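Local coordinates for probable ABC transporter extracellular-binding protein YckB (Bacillus subtilis, PDB 2IEE) that is probably the extracellular solute-binding component of a binding-protein-dependent ABC transport system, at residues A[144-149]-A[176-181]; A[102-107]-A[226-231]; A[122-125]-A[129-132]. One frame throughout, in Å; residues are numbered along the deposited sequence.

In the fold
Contacts 1 and 3 belong to one lobe of the two-lobed molecule and contact 2 to the other; the centres of contacts 1 and 2 lie about 30 Å apart, on opposite sides of the chain's centre, although both reach the long strand 197-214 that runs between the lobes. Contact 1 is buried and apolar in its side chains, with a leucine of strand 176-180 under helix 142-149. Contact 3, farther out in the loop between strands 108-116 and 134-136, is partly buried: a carboxylate grips the backbone there, while L130 and I124 pack inward against L178 and V176 and so join it to contact 1. Contact 2 is mostly buried, but its leucine meets hydroxyl groups as well as carbon, and one side faces solvent.

Contact 1. Residues A[144-149]-A[176-181]; sequences MEVARK and VILNDY
Helix 142-149 lies over strand 176-180, the CA atoms of A147 and L178 being 7.3 Å apart, and V146 and A147 on the helix and L178 on the strand point at one another. The contact is made by one methyl group: CD2 of L178 lies 3.7 Å from V146 CG1 and 3.8 Å from A147 CB. The same methyl also comes within 3.6 Å of the backbone N of A147, so it rests against the helix backbone as well as its side chains. V146 and L178 cross at about a right angle. In V146, CG1 stands anti to the backbone N (chi1 171°), which places that branch against the leucine. Y204, which touches both V146 and L178, and L130 complete the packing round the leucine. At the far end of the strand, D180 N-caps helix 181-190 through L183 N, with its other carboxylate oxygen bonded to S110. Helix 142-149 connects the parallel neighbours 134-136 and 153-154, a beta-alpha-beta crossover; strand 176-180 is the next neighbour of 134-136 in the sheet, so the crossover helix covers it too, and this packing is typical of the alpha/beta lobes of type II periplasmic binding proteins.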
HETATM    1  N   MSE A 144       4.596  -8.729  10.896  1.00 23.38           N
HETATM    2  CA  MSE A 144       5.106  -9.882  11.645  1.00 26.44           C
HETATM    3  C   MSE A 144       5.639  -9.406  12.997  1.00 27.04           C
HETATM    4  O   MSE A 144       5.638 -10.149  13.979  1.00 27.46           O
HETATM    5  CB  MSE A 144       6.221 -10.587  10.857  1.00 29.19           C
HETATM    6  CG  MSE A 144       6.700 -11.916  11.454  1.00 34.42           C
HETATM    7 SE   MSE A 144       5.288 -13.235  11.709  1.00 40.84          SE
HETATM    8  CE  MSE A 144       5.293 -13.266  13.639  1.00 39.86           C
ATOM      9  N   GLU A 145       6.087  -8.154  13.040  1.00 26.01           N
ATOM     10  CA  GLU A 145       6.605  -7.572  14.268  1.00 26.45           C
ATOM     11  C   GLU A 145       5.439  -7.419  15.247  1.00 25.14           C
ATOM     12  O   GLU A 145       5.579  -7.657  16.450  1.00 23.54           O
ATOM     13  CB  GLU A 145       7.230  -6.208  13.973  1.00 28.80           C
ATOM     14  CG  GLU A 145       8.284  -5.789  14.973  1.00 33.97           C
ATOM     15  CD  GLU A 145       9.382  -6.826  15.105  1.00 37.93           C
ATOM     16  OE1 GLU A 145       9.895  -7.279  14.057  1.00 39.48           O
ATOM     17  OE2 GLU A 145       9.736  -7.181  16.251  1.00 39.95           O
ATOM     18  N   VAL A 146       4.289  -7.013  14.721  1.00 22.81           N
ATOM     19  CA  VAL A 146       3.099  -6.851  15.539  1.00 19.41           C
ATOM     20  C   VAL A 146       2.771  -8.200  16.176  1.00 19.86           C
ATOM     21  O   VAL A 146       2.590  -8.301  17.387  1.00 18.72           O
ATOM     22  CB  VAL A 146       1.910  -6.384  14.681  1.00 18.38           C
ATOM     23  CG1 VAL A 146       0.613  -6.435  15.486  1.00 16.70           C
ATOM     24  CG2 VAL A 146       2.170  -4.968  14.187  1.00 18.29           C
ATOM     25  N   ALA A 147       2.717  -9.236  15.346  1.00 20.31           N
ATOM     26  CA  ALA A 147       2.412 -10.584  15.813  1.00 22.27           C
ATOM     27  C   ALA A 147       3.354 -10.994  16.937  1.00 23.17           C
ATOM     28  O   ALA A 147       2.920 -11.543  17.950  1.00 24.42           O
ATOM     29  CB  ALA A 147       2.515 -11.576  14.657  1.00 19.54           C
ATOM     30  N   ARG A 148       4.643 -10.722  16.758  1.00 23.45           N
ATOM     31  CA  ARG A 148       5.629 -11.075  17.773  1.00 25.16           C
ATOM     32  C   ARG A 148       5.393 -10.335  19.086  1.00 23.37           C
ATOM     33  O   ARG A 148       5.458 -10.933  20.159  1.00 23.24           O
ATOM     34  CB  ARG A 148       7.050 -10.800  17.258  1.00 27.61           C
ATOM     35  CG  ARG A 148       7.541 -11.814  16.229  1.00 31.24           C
ATOM     36  CD  ARG A 148       9.044 -11.691  16.002  1.00 35.37           C
ATOM     37  NE  ARG A 148       9.387 -10.628  15.061  1.00 39.01           N
ATOM     38  CZ  ARG A 148       9.504 -10.801  13.747  1.00 41.84           C
ATOM     39  NH1 ARG A 148       9.313 -12.001  13.210  1.00 41.93           N
ATOM     40  NH2 ARG A 148       9.808  -9.770  12.967  1.00 42.60           N
ATOM     41  N   LYS A 149       5.116  -9.038  18.995  1.00 23.00           N
ATOM     42  CA  LYS A 149       4.866  -8.219  20.178  1.00 23.96           C
ATOM     43  C   LYS A 149       3.771  -8.824  21.043  1.00 22.64           C
ATOM     44  O   LYS A 149       3.755  -8.643  22.255  1.00 24.10           O
ATOM     45  CB  LYS A 149       4.449  -6.808  19.763  1.00 26.60           C
ATOM     46  CG  LYS A 149       4.044  -5.902  20.917  1.00 29.86           C
ATOM     47  CD  LYS A 149       3.571  -4.554  20.392  1.00 35.16           C
ATOM     48  CE  LYS A 149       3.194  -3.599  21.516  1.00 37.67           C
ATOM     49  NZ  LYS A 149       2.079  -4.135  22.347  1.00 39.38           N
ATOM     50  N   VAL A 176      -3.453 -17.373  12.001  1.00 11.59           N
ATOM     51  CA  VAL A 176      -3.708 -16.005  11.610  1.00 11.64           C
ATOM     52  C   VAL A 176      -2.660 -15.429  10.671  1.00 12.54           C
ATOM     53  O   VAL A 176      -1.501 -15.847  10.679  1.00 12.38           O
ATOM     54  CB  VAL A 176      -3.779 -15.143  12.890  1.00 11.61           C
ATOM     55  CG1 VAL A 176      -2.441 -15.210  13.608  1.00 12.35           C
ATOM     56  CG2 VAL A 176      -4.156 -13.701  12.565  1.00 10.87           C
ATOM     57  N   ILE A 177      -3.095 -14.475   9.851  1.00 14.34           N
ATOM     58  CA  ILE A 177      -2.225 -13.768   8.917  1.00 12.73           C
ATOM     59  C   ILE A 177      -2.454 -12.283   9.171  1.00 13.98           C
ATOM     60  O   ILE A 177      -3.589 -11.812   9.114  1.00 12.98           O
ATOM     61  CB  ILE A 177      -2.590 -14.012   7.439  1.00 14.52           C
ATOM     62  CG1 ILE A 177      -2.559 -15.500   7.117  1.00 14.37           C
ATOM     63  CG2 ILE A 177      -1.588 -13.275   6.528  1.00  8.83           C
ATOM     64  CD1 ILE A 177      -1.219 -16.121   7.337  1.00 21.09           C
ATOM     65  N   LEU A 178      -1.379 -11.557   9.451  1.00 13.50           N
ATOM     66  CA  LEU A 178      -1.467 -10.118   9.691  1.00 14.09           C
ATOM     67  C   LEU A 178      -0.992  -9.384   8.437  1.00 12.92           C
ATOM     68  O   LEU A 178       0.095  -9.659   7.932  1.00 12.01           O
ATOM     69  CB  LEU A 178      -0.587  -9.732  10.882  1.00 15.57           C
ATOM     70  CG  LEU A 178      -1.273  -9.370  12.206  1.00 18.70           C
ATOM     71  CD1 LEU A 178      -2.396 -10.347  12.509  1.00 17.24           C
ATOM     72  CD2 LEU A 178      -0.237  -9.351  13.325  1.00 15.77           C
ATOM     73  N   ASN A 179      -1.804  -8.466   7.922  1.00 11.85           N
ATOM     74  CA  ASN A 179      -1.421  -7.724   6.725  1.00 12.54           C
ATOM     75  C   ASN A 179      -2.315  -6.496   6.578  1.00 11.32           C
ATOM     76  O   ASN A 179      -3.198  -6.265   7.403  1.00 12.59           O
ATOM     77  CB  ASN A 179      -1.555  -8.624   5.486  1.00 12.18           C
ATOM     78  CG  ASN A 179      -0.682  -8.159   4.321  1.00 14.55           C
ATOM     79  OD1 ASN A 179      -0.050  -7.103   4.379  1.00 14.91           O
ATOM     80  ND2 ASN A 179      -0.647  -8.954   3.258  1.00 12.23           N
ATOM     81  N   ASP A 180      -2.072  -5.713   5.532  1.00  9.73           N
ATOM     82  CA  ASP A 180      -2.858  -4.512   5.245  1.00 11.05           C
ATOM     83  C   ASP A 180      -4.327  -4.899   4.994  1.00 10.71           C
ATOM     84  O   ASP A 180      -4.605  -5.907   4.350  1.00 11.01           O
ATOM     85  CB  ASP A 180      -2.289  -3.823   4.005  1.00 10.99           C
ATOM     86  CG  ASP A 180      -3.162  -2.695   3.512  1.00 11.59           C
ATOM     87  OD1 ASP A 180      -3.116  -1.597   4.108  1.00 14.63           O
ATOM     88  OD2 ASP A 180      -3.906  -2.911   2.533  1.00 12.34           O
ATOM     89  N   TYR A 181      -5.257  -4.094   5.494  1.00 10.83           N
ATOM     90  CA  TYR A 181      -6.678  -4.373   5.330  1.00 10.41           C
ATOM     91  C   TYR A 181      -7.090  -4.621   3.888  1.00 11.74           C
ATOM     92  O   TYR A 181      -7.649  -5.665   3.556  1.00 11.23           O
ATOM     93  CB  TYR A 181      -7.508  -3.218   5.875  1.00 11.59           C
ATOM     94  CG  TYR A 181      -8.977  -3.325   5.540  1.00 12.22           C
ATOM     95  CD1 TYR A 181      -9.734  -4.419   5.958  1.00 10.99           C
ATOM     96  CD2 TYR A 181      -9.617  -2.318   4.829  1.00 10.41           C
ATOM     97  CE1 TYR A 181     -11.101  -4.499   5.679  1.00 11.85           C
ATOM     98  CE2 TYR A 181     -10.977  -2.389   4.545  1.00 13.08           C
ATOM     99  CZ  TYR A 181     -11.712  -3.476   4.972  1.00 11.03           C
ATOM    100  OH  TYR A 181     -13.055  -3.527   4.693  1.00 18.23           O
TER

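Contact 2. Residues A[102-107]-A[226-231]; sequences AFSTPY and EALKEM
L228, on helix 218-234, reaches into the bend of 102-107 and meets S104, T105 and Y107, chiefly with its CD1 methyl. The packing is tight on the inner side, where S104, Y107 and L228 are all buried. CD1 sits 3.7 Å from S104 OG and 4.0 Å from Y107 CD2, lying at the edge of the tyrosine ring and in its plane; CD2 of L228 adds a second approach to the same ring atom. V53 of helix 49-60 also packs on L228. The hydroxyls of S104 and Y107 are both engaged in hydrogen bonds. S104 OG lies between the backbone N and the carbonyl carbon (chi1 64°), from where it donates to T105 O at 2.9 Å, the donor tilted 34° from the carbonyl plane, and it also bonds to L211 N. Y107 directs its hydroxyl to the carboxylate of E50, which fixes the far end of the ring while its near edge meets the leucine.

The outer side is open to solvent. There the exposed T105 runs antiparallel alongside L228, its OG1 3.9 Å from CD1, and its backbone N is held by N225 OD1. K229, next along the helix, extends its amino end away from the 102-107 segment. The segment leads from strand 101-103, paired with strand 197-214, into strand 108-116. Strands 108-116 and 197-214 run between the lobes, consistent with the hinge strands of type II binding proteins, and helix 218-234 packs where the first of them leaves its lobe.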
ATOM      1  N   ALA A 102       9.043  16.387   0.903  1.00 27.75           N
ATOM      2  CA  ALA A 102       7.770  17.058   0.691  1.00 25.65           C
ATOM      3  C   ALA A 102       6.794  16.015   0.154  1.00 25.45           C
ATOM      4  O   ALA A 102       7.028  15.416  -0.894  1.00 25.90           O
ATOM      5  CB  ALA A 102       7.926  18.181  -0.308  1.00 26.09           C
ATOM      6  N   PHE A 103       5.708  15.791   0.881  1.00 22.26           N
ATOM      7  CA  PHE A 103       4.696  14.829   0.467  1.00 18.92           C
ATOM      8  C   PHE A 103       3.533  15.536  -0.209  1.00 17.51           C
ATOM      9  O   PHE A 103       3.268  16.710   0.047  1.00 16.71           O
ATOM     10  CB  PHE A 103       4.135  14.085   1.678  1.00 18.30           C
ATOM     11  CG  PHE A 103       5.009  12.985   2.186  1.00 18.27           C
ATOM     12  CD1 PHE A 103       5.006  11.740   1.570  1.00 19.24           C
ATOM     13  CD2 PHE A 103       5.789  13.172   3.321  1.00 19.35           C
ATOM     14  CE1 PHE A 103       5.761  10.690   2.084  1.00 20.30           C
ATOM     15  CE2 PHE A 103       6.550  12.134   3.844  1.00 19.26           C
ATOM     16  CZ  PHE A 103       6.534  10.888   3.225  1.00 20.68           C
ATOM     17  N   SER A 104       2.836  14.811  -1.073  1.00 14.34           N
ATOM     18  CA  SER A 104       1.656  15.357  -1.719  1.00 12.82           C
ATOM     19  C   SER A 104       0.569  15.043  -0.699  1.00 13.69           C
ATOM     20  O   SER A 104       0.846  14.413   0.320  1.00 11.63           O
ATOM     21  CB  SER A 104       1.351  14.604  -3.012  1.00 10.23           C
ATOM     22  OG  SER A 104       1.016  13.244  -2.742  1.00 14.88           O
ATOM     23  N   THR A 105      -0.654  15.490  -0.948  1.00 14.13           N
ATOM     24  CA  THR A 105      -1.737  15.157  -0.043  1.00 14.08           C
ATOM     25  C   THR A 105      -1.833  13.639  -0.203  1.00 13.12           C
ATOM     26  O   THR A 105      -1.438  13.098  -1.234  1.00 13.41           O
ATOM     27  CB  THR A 105      -3.057  15.825  -0.470  1.00 15.63           C
ATOM     28  OG1 THR A 105      -3.225  15.689  -1.887  1.00 18.60           O
ATOM     29  CG2 THR A 105      -3.047  17.312  -0.103  1.00 16.78           C
ATOM     30  N   PRO A 106      -2.334  12.930   0.815  1.00 12.04           N
ATOM     31  CA  PRO A 106      -2.438  11.471   0.713  1.00 12.76           C
ATOM     32  C   PRO A 106      -3.506  11.008  -0.279  1.00 13.86           C
ATOM     33  O   PRO A 106      -4.509  11.689  -0.479  1.00 13.26           O
ATOM     34  CB  PRO A 106      -2.776  11.038   2.141  1.00 12.44           C
ATOM     35  CG  PRO A 106      -2.359  12.225   3.005  1.00 14.50           C
ATOM     36  CD  PRO A 106      -2.744  13.397   2.149  1.00 11.51           C
ATOM     37  N   TYR A 107      -3.279   9.858  -0.909  1.00 13.91           N
ATOM     38  CA  TYR A 107      -4.262   9.308  -1.833  1.00 15.53           C
ATOM     39  C   TYR A 107      -4.663   7.873  -1.468  1.00 16.64           C
ATOM     40  O   TYR A 107      -5.330   7.182  -2.239  1.00 19.39           O
ATOM     41  CB  TYR A 107      -3.792   9.400  -3.292  1.00 13.82           C
ATOM     42  CG  TYR A 107      -2.320   9.186  -3.556  1.00 16.21           C
ATOM     43  CD1 TYR A 107      -1.743   7.928  -3.436  1.00 15.87           C
ATOM     44  CD2 TYR A 107      -1.518  10.237  -4.000  1.00 16.61           C
ATOM     45  CE1 TYR A 107      -0.407   7.714  -3.759  1.00 16.56           C
ATOM     46  CE2 TYR A 107      -0.176  10.035  -4.329  1.00 14.79           C
ATOM     47  CZ  TYR A 107       0.371   8.771  -4.205  1.00 16.57           C
ATOM     48  OH  TYR A 107       1.688   8.547  -4.537  1.00 13.19           O
ATOM     49  N   GLU A 226      -2.702  20.142  -6.594  1.00 19.95           N
ATOM     50  CA  GLU A 226      -3.754  20.796  -7.360  1.00 21.27           C
ATOM     51  C   GLU A 226      -4.453  19.778  -8.258  1.00 20.78           C
ATOM     52  O   GLU A 226      -5.681  19.731  -8.323  1.00 22.07           O
ATOM     53  CB  GLU A 226      -3.164  21.946  -8.192  1.00 21.08           C
ATOM     54  CG  GLU A 226      -3.076  23.273  -7.434  1.00 25.57           C
ATOM     55  CD  GLU A 226      -2.334  24.370  -8.197  1.00 29.20           C
ATOM     56  OE1 GLU A 226      -2.614  24.568  -9.400  1.00 29.80           O
ATOM     57  OE2 GLU A 226      -1.477  25.042  -7.584  1.00 30.97           O
ATOM     58  N   ALA A 227      -3.667  18.948  -8.937  1.00 20.19           N
ATOM     59  CA  ALA A 227      -4.222  17.927  -9.821  1.00 19.92           C
ATOM     60  C   ALA A 227      -4.907  16.815  -9.017  1.00 19.77           C
ATOM     61  O   ALA A 227      -5.956  16.316  -9.413  1.00 20.76           O
ATOM     62  CB  ALA A 227      -3.125  17.348 -10.701  1.00 20.11           C
ATOM     63  N   LEU A 228      -4.313  16.435  -7.889  1.00 17.39           N
ATOM     64  CA  LEU A 228      -4.884  15.396  -7.039  1.00 17.09           C
ATOM     65  C   LEU A 228      -6.226  15.838  -6.457  1.00 17.76           C
ATOM     66  O   LEU A 228      -7.152  15.034  -6.337  1.00 16.79           O
ATOM     67  CB  LEU A 228      -3.914  15.038  -5.903  1.00 14.34           C
ATOM     68  CG  LEU A 228      -2.724  14.147  -6.272  1.00 14.10           C
ATOM     69  CD1 LEU A 228      -1.753  14.024  -5.101  1.00 12.45           C
ATOM     70  CD2 LEU A 228      -3.240  12.777  -6.680  1.00 14.74           C
ATOM     71  N   LYS A 229      -6.326  17.114  -6.097  1.00 18.32           N
ATOM     72  CA  LYS A 229      -7.557  17.663  -5.541  1.00 20.86           C
ATOM     73  C   LYS A 229      -8.647  17.636  -6.607  1.00 21.73           C
ATOM     74  O   LYS A 229      -9.801  17.319  -6.326  1.00 22.75           O
ATOM     75  CB  LYS A 229      -7.325  19.105  -5.067  1.00 23.76           C
ATOM     76  CG  LYS A 229      -8.575  19.805  -4.551  1.00 26.39           C
ATOM     77  CD  LYS A 229      -8.250  21.171  -3.957  1.00 31.23           C
ATOM     78  CE  LYS A 229      -9.497  21.839  -3.378  1.00 33.05           C
ATOM     79  NZ  LYS A 229      -9.183  23.129  -2.693  1.00 34.89           N
ATOM     80  N   GLU A 230      -8.265  17.976  -7.832  1.00 23.58           N
ATOM     81  CA  GLU A 230      -9.181  17.985  -8.961  1.00 25.80           C
ATOM     82  C   GLU A 230      -9.703  16.567  -9.197  1.00 26.00           C
ATOM     83  O   GLU A 230     -10.878  16.368  -9.517  1.00 24.42           O
ATOM     84  CB  GLU A 230      -8.448  18.496 -10.204  1.00 27.88           C
ATOM     85  CG  GLU A 230      -9.281  18.587 -11.464  1.00 33.05           C
ATOM     86  CD  GLU A 230      -8.460  19.069 -12.651  1.00 38.71           C
ATOM     87  OE1 GLU A 230      -7.996  20.233 -12.626  1.00 39.49           O
ATOM     88  OE2 GLU A 230      -8.269  18.285 -13.607  1.00 40.26           O
HETATM   89  N   MSE A 231      -8.817  15.589  -9.033  1.00 25.71           N
HETATM   90  CA  MSE A 231      -9.162  14.183  -9.222  1.00 25.90           C
HETATM   91  C   MSE A 231     -10.028  13.703  -8.064  1.00 26.81           C
HETATM   92  O   MSE A 231     -10.949  12.900  -8.239  1.00 25.65           O
HETATM   93  CB  MSE A 231      -7.886  13.343  -9.316  1.00 25.95           C
HETATM   94  CG  MSE A 231      -7.150  13.485 -10.643  1.00 25.55           C
HETATM   95 SE   MSE A 231      -5.389  12.676 -10.599  1.00 32.10          SE
HETATM   96  CE  MSE A 231      -5.919  10.818 -10.684  1.00 28.81           C
TER

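Contact 3. Residues A[122-125]-A[129-132]; sequences SGIK and DLKG
The flat group of this contact is the carboxylate of D129, met at OD2 by the backbone N of K125. The N-H approaches on the anti side, 15° out of the carboxylate plane, at 2.8 Å and with an N-H...O angle of 143°, so the bond is of ordinary length but bent. K125 CB comes close to the same oxygen, 3.1 Å from OD2. With CG beside its backbone N (chi1 -64°), D129 directs the carboxylate back across the turn, where OD2 also accepts the N-H of T126. Two consecutive backbone donors therefore grip one oxygen. The ammonium group of K125 leads away, its NZ 6.9 Å from OD2, and forms no salt bridge with it. The inward side is apolar: I124 and L130 cross with CD1 to CD1 at 3.8 Å, and I124 CG2 reaches D129 CB at 4.1 Å. I124 continues onto V176 and L130 onto L178, while I124 O accepts a bond from H199. The aspartate thus closes the loop through backbone N-H groups, and any attraction from the lysine charge is probably secondary; the aliphatic pair beneath ties the closed loop to the sheet.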
ATOM      1  N   SER A 122     -10.439 -18.501  14.545  1.00 12.13           N
ATOM      2  CA  SER A 122      -9.193 -19.015  15.108  1.00 13.21           C
ATOM      3  C   SER A 122      -9.061 -18.785  16.618  1.00 13.11           C
ATOM      4  O   SER A 122      -7.949 -18.684  17.143  1.00 13.94           O
ATOM      5  CB  SER A 122      -7.988 -18.393  14.381  1.00 12.58           C
ATOM      6  OG  SER A 122      -8.052 -18.634  12.979  1.00 16.18           O
ATOM      7  N   GLY A 123     -10.196 -18.702  17.308  1.00 13.57           N
ATOM      8  CA  GLY A 123     -10.189 -18.505  18.749  1.00 12.02           C
ATOM      9  C   GLY A 123      -9.607 -17.173  19.179  1.00 14.39           C
ATOM     10  O   GLY A 123      -9.162 -17.008  20.317  1.00 15.22           O
ATOM     11  N   ILE A 124      -9.614 -16.215  18.262  1.00 14.15           N
ATOM     12  CA  ILE A 124      -9.069 -14.892  18.530  1.00 15.05           C
ATOM     13  C   ILE A 124     -10.166 -13.841  18.698  1.00 15.28           C
ATOM     14  O   ILE A 124     -11.079 -13.755  17.872  1.00 14.89           O
ATOM     15  CB  ILE A 124      -8.123 -14.473  17.379  1.00 14.52           C
ATOM     16  CG1 ILE A 124      -6.951 -15.457  17.302  1.00 15.17           C
ATOM     17  CG2 ILE A 124      -7.646 -13.036  17.580  1.00 16.23           C
ATOM     18  CD1 ILE A 124      -6.063 -15.310  16.069  1.00 14.95           C
ATOM     19  N   LYS A 125     -10.077 -13.052  19.770  1.00 14.03           N
ATOM     20  CA  LYS A 125     -11.050 -11.989  20.022  1.00 14.86           C
ATOM     21  C   LYS A 125     -10.397 -10.608  19.903  1.00 16.57           C
ATOM     22  O   LYS A 125     -10.984  -9.675  19.346  1.00 16.50           O
ATOM     23  CB  LYS A 125     -11.684 -12.142  21.412  1.00 17.45           C
ATOM     24  CG  LYS A 125     -12.719 -13.262  21.517  1.00 18.81           C
ATOM     25  CD  LYS A 125     -13.394 -13.259  22.888  1.00 19.72           C
ATOM     26  CE  LYS A 125     -14.383 -14.417  23.045  1.00 19.28           C
ATOM     27  NZ  LYS A 125     -15.547 -14.357  22.104  1.00 13.38           N
ATOM     28  N   ASP A 129      -5.083 -12.069  22.090  1.00 15.32           N
ATOM     29  CA  ASP A 129      -5.285 -13.503  21.885  1.00 16.89           C
ATOM     30  C   ASP A 129      -4.336 -14.123  20.863  1.00 17.00           C
ATOM     31  O   ASP A 129      -4.367 -15.333  20.620  1.00 18.46           O
ATOM     32  CB  ASP A 129      -6.733 -13.799  21.485  1.00 16.58           C
ATOM     33  CG  ASP A 129      -7.732 -13.439  22.577  1.00 18.28           C
ATOM     34  OD1 ASP A 129      -7.433 -13.653  23.773  1.00 17.12           O
ATOM     35  OD2 ASP A 129      -8.832 -12.957  22.237  1.00 19.24           O
ATOM     36  N   LEU A 130      -3.489 -13.295  20.267  1.00 17.41           N
ATOM     37  CA  LEU A 130      -2.513 -13.774  19.298  1.00 17.34           C
ATOM     38  C   LEU A 130      -1.452 -14.593  20.029  1.00 18.29           C
ATOM     39  O   LEU A 130      -0.698 -15.349  19.415  1.00 17.98           O
ATOM     40  CB  LEU A 130      -1.854 -12.589  18.599  1.00 16.49           C
ATOM     41  CG  LEU A 130      -2.111 -12.394  17.104  1.00 19.70           C
ATOM     42  CD1 LEU A 130      -3.594 -12.473  16.793  1.00 16.55           C
ATOM     43  CD2 LEU A 130      -1.543 -11.051  16.695  1.00 19.07           C
ATOM     44  N   LYS A 131      -1.402 -14.441  21.350  1.00 18.96           N
ATOM     45  CA  LYS A 131      -0.429 -15.161  22.169  1.00 20.56           C
ATOM     46  C   LYS A 131      -0.530 -16.674  21.989  1.00 19.77           C
ATOM     47  O   LYS A 131      -1.565 -17.275  22.282  1.00 19.42           O
ATOM     48  CB  LYS A 131      -0.626 -14.800  23.644  1.00 22.83           C
ATOM     49  CG  LYS A 131       0.355 -15.474  24.588  1.00 27.60           C
ATOM     50  CD  LYS A 131       0.165 -14.991  26.021  1.00 30.11           C
ATOM     51  CE  LYS A 131       1.061 -15.757  26.987  1.00 31.69           C
ATOM     52  NZ  LYS A 131       0.724 -17.213  27.020  1.00 32.61           N
ATOM     53  N   GLY A 132       0.546 -17.281  21.499  1.00 18.39           N
ATOM     54  CA  GLY A 132       0.555 -18.717  21.302  1.00 17.29           C
ATOM     55  C   GLY A 132      -0.037 -19.181  19.983  1.00 18.61           C
ATOM     56  O   GLY A 132      -0.025 -20.375  19.680  1.00 17.61           O
TER